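Local coordinates for protein PrimPol AEP domain (PP-N190) (Cyanophage S-2L, PDB 6ZP9) that probably copies and primes the DNA of a cyanophage as the archaeo-eukaryotic primase (AEP) domain of its primase-polymerase, in a phage whose genome carries 2-aminoadenine in place of adenine, at residues W99-W104 with S113-T118. Numbering follows the deposited sequence.
Sequences WQVGAW and SFQLRT
Val101, on helix 97-102, and Gln115, on strand 114-117, lie with their CA atoms 7.9 Å apart, a gap bridged by the glutamine side chain. Its CG stands anti to the carbonyl carbon (chi1 -60°) and the chain beyond is extended, which carries the amide out to the helix. There NE2 of Gln115 donates to O of Val101 at 2.9 Å. The bond is nearly straight (176° at the hydrogen), lies in the carbonyl plane on a lone pair, and keeps the acceptor within the amide plane. Crossing the glutamine at about a right angle, the Val101 side chain sets CG1 3.8 Å from OE1 of Gln115. Strand 114-117 is an inner strand of a four-stranded antiparallel sheet, between 123-129 and 177-179, and a classic beta bulge at Ser113 and Phe114, facing Tyr126, marks its start. The Gln115 amide has further hydrogen bonds, NE2 with ND1 of His125 on strand 123-129 and OE1 with ND2 of Asn180 just past strand 177-179, so several bonds fix its rotation. The indole of Trp104 stands almost upright to the amide, the planes 82° apart, with CD1 of Trp104 3.9 Å from NE2 of Gln115. One water joins the two groups: lying at the indole edge, in the ring plane, it accepts from NE1 of Trp104 at 3.0 Å and donates to OE1 of Gln115 at 2.8 Å. On the sheet side, the Val101 side chain rests against Phe179 and Ile123.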
loop_
_atom_site.group_PDB
_atom_site.type_symbol
_atom_site.label_atom_id
_atom_site.label_comp_id
_atom_site.label_asym_id
_atom_site.label_seq_id
_atom_site.Cartn_x
_atom_site.Cartn_y
_atom_site.Cartn_z
ATOM N N TRP A 99 11.092 14.946 -5.213
ATOM C CA TRP A 99 11.321 14.288 -6.493
ATOM C C TRP A 99 10.459 13.035 -6.617
ATOM O O TRP A 99 9.889 12.765 -7.684
ATOM C CB TRP A 99 12.807 13.948 -6.652
ATOM C CG TRP A 99 13.064 13.013 -7.782
ATOM C CD1 TRP A 99 13.209 13.336 -9.100
ATOM C CD2 TRP A 99 13.193 11.590 -7.702
ATOM N NE1 TRP A 99 13.419 12.201 -9.847
ATOM C CE2 TRP A 99 13.413 11.116 -9.012
ATOM C CE3 TRP A 99 13.132 10.668 -6.651
ATOM C CZ2 TRP A 99 13.576 9.765 -9.297
ATOM C CZ3 TRP A 99 13.295 9.331 -6.937
ATOM C CH2 TRP A 99 13.513 8.890 -8.251
ATOM N N GLN A 100 10.327 12.278 -5.520
ATOM C CA GLN A 100 9.572 11.023 -5.554
ATOM C C GLN A 100 8.120 11.247 -5.948
ATOM O O GLN A 100 7.519 10.407 -6.628
ATOM C CB GLN A 100 9.631 10.341 -4.195
ATOM C CG GLN A 100 10.982 9.759 -3.849
ATOM C CD GLN A 100 10.912 8.889 -2.628
ATOM O OE1 GLN A 100 9.977 8.100 -2.459
ATOM N NE2 GLN A 100 11.890 9.036 -1.751
ATOM N N VAL A 101 7.540 12.379 -5.538
ATOM C CA VAL A 101 6.122 12.611 -5.782
ATOM C C VAL A 101 5.830 12.635 -7.276
ATOM O O VAL A 101 4.822 12.083 -7.732
ATOM C CB VAL A 101 5.670 13.911 -5.098
ATOM C CG1 VAL A 101 4.254 14.258 -5.520
ATOM C CG2 VAL A 101 5.773 13.768 -3.583
ATOM N N GLY A 102 6.707 13.254 -8.064
ATOM C CA GLY A 102 6.421 13.408 -9.476
ATOM C C GLY A 102 7.195 12.507 -10.422
ATOM O O GLY A 102 6.944 12.531 -11.633
ATOM N N ALA A 103 8.118 11.697 -9.900
ATOM C CA ALA A 103 9.054 10.970 -10.758
ATOM C C ALA A 103 8.402 9.892 -11.623
ATOM O O ALA A 103 9.061 9.382 -12.542
ATOM C CB ALA A 103 10.164 10.337 -9.912
ATOM N N TRP A 104 7.149 9.512 -11.349
ATOM C CA TRP A 104 6.473 8.541 -12.208
ATOM C C TRP A 104 6.340 9.071 -13.632
ATOM O O TRP A 104 6.312 8.289 -14.589
ATOM C CB TRP A 104 5.088 8.202 -11.641
ATOM C CG TRP A 104 4.293 9.444 -11.376
ATOM C CD1 TRP A 104 4.228 10.153 -10.197
ATOM C CD2 TRP A 104 3.497 10.164 -12.320
ATOM N NE1 TRP A 104 3.428 11.260 -10.356
ATOM C CE2 TRP A 104 2.971 11.295 -11.649
ATOM C CE3 TRP A 104 3.164 9.959 -13.664
ATOM C CZ2 TRP A 104 2.136 12.222 -12.284
ATOM C CZ3 TRP A 104 2.347 10.879 -14.292
ATOM C CH2 TRP A 104 1.834 11.998 -13.599
ATOM N N SER A 113 -3.452 6.667 -9.355
ATOM C CA SER A 113 -4.793 6.925 -8.839
ATOM C C SER A 113 -4.735 7.741 -7.556
ATOM O O SER A 113 -5.568 8.629 -7.336
ATOM C CB SER A 113 -5.525 5.608 -8.592
ATOM O OG SER A 113 -5.675 4.874 -9.795
ATOM N N PHE A 114 -3.779 7.423 -6.675
ATOM C CA PHE A 114 -3.517 8.226 -5.485
ATOM C C PHE A 114 -2.114 7.919 -4.991
ATOM O O PHE A 114 -1.472 6.963 -5.428
ATOM C CB PHE A 114 -4.547 7.989 -4.376
ATOM C CG PHE A 114 -4.475 6.626 -3.730
ATOM C CD1 PHE A 114 -5.126 5.548 -4.292
ATOM C CD2 PHE A 114 -3.820 6.447 -2.525
ATOM C CE1 PHE A 114 -5.105 4.307 -3.691
ATOM C CE2 PHE A 114 -3.792 5.199 -1.906
ATOM C CZ PHE A 114 -4.441 4.122 -2.499
ATOM N N GLN A 115 -1.640 8.763 -4.088
ATOM C CA GLN A 115 -0.325 8.617 -3.492
ATOM C C GLN A 115 -0.470 8.673 -1.981
ATOM O O GLN A 115 -1.506 9.078 -1.450
ATOM C CB GLN A 115 0.645 9.701 -4.006
ATOM C CG GLN A 115 0.825 9.634 -5.520
ATOM C CD GLN A 115 1.744 10.696 -6.059
ATOM O OE1 GLN A 115 1.398 11.884 -6.066
ATOM N NE2 GLN A 115 2.917 10.283 -6.546
ATOM N N LEU A 116 0.575 8.236 -1.288
ATOM C CA LEU A 116 0.529 8.156 0.162
ATOM C C LEU A 116 1.853 8.630 0.740
ATOM O O LEU A 116 2.920 8.156 0.334
ATOM C CB LEU A 116 0.224 6.731 0.628
ATOM C CG LEU A 116 -0.059 6.624 2.129
ATOM C CD1 LEU A 116 -1.266 5.741 2.378
ATOM C CD2 LEU A 116 1.162 6.069 2.837
ATOM N N ARG A 117 1.760 9.563 1.668
ATOM C CA ARG A 117 2.923 10.012 2.421
ATOM C C ARG A 117 3.006 9.167 3.685
ATOM O O ARG A 117 2.066 9.154 4.476
ATOM C CB ARG A 117 2.777 11.524 2.756
ATOM C CG ARG A 117 4.055 12.276 3.090
ATOM C CD ARG A 117 4.192 13.547 2.242
ATOM N NE ARG A 117 2.918 14.240 2.085
ATOM C CZ ARG A 117 2.576 14.991 1.036
ATOM N NH1 ARG A 117 1.376 15.567 0.998
ATOM N NH2 ARG A 117 3.425 15.178 0.030
ATOM N N THR A 118 4.089 8.460 3.891
ATOM C CA THR A 118 4.167 7.513 4.998
ATOM C C THR A 118 4.657 8.130 6.293
ATOM O O THR A 118 4.384 7.576 7.363
ATOM C CB THR A 118 5.110 6.356 4.667
ATOM O OG1 THR A 118 6.443 6.868 4.534
ATOM C CG2 THR A 118 4.686 5.660 3.380
HETATM O O HOH W 1 2.026 13.158 -8.468
#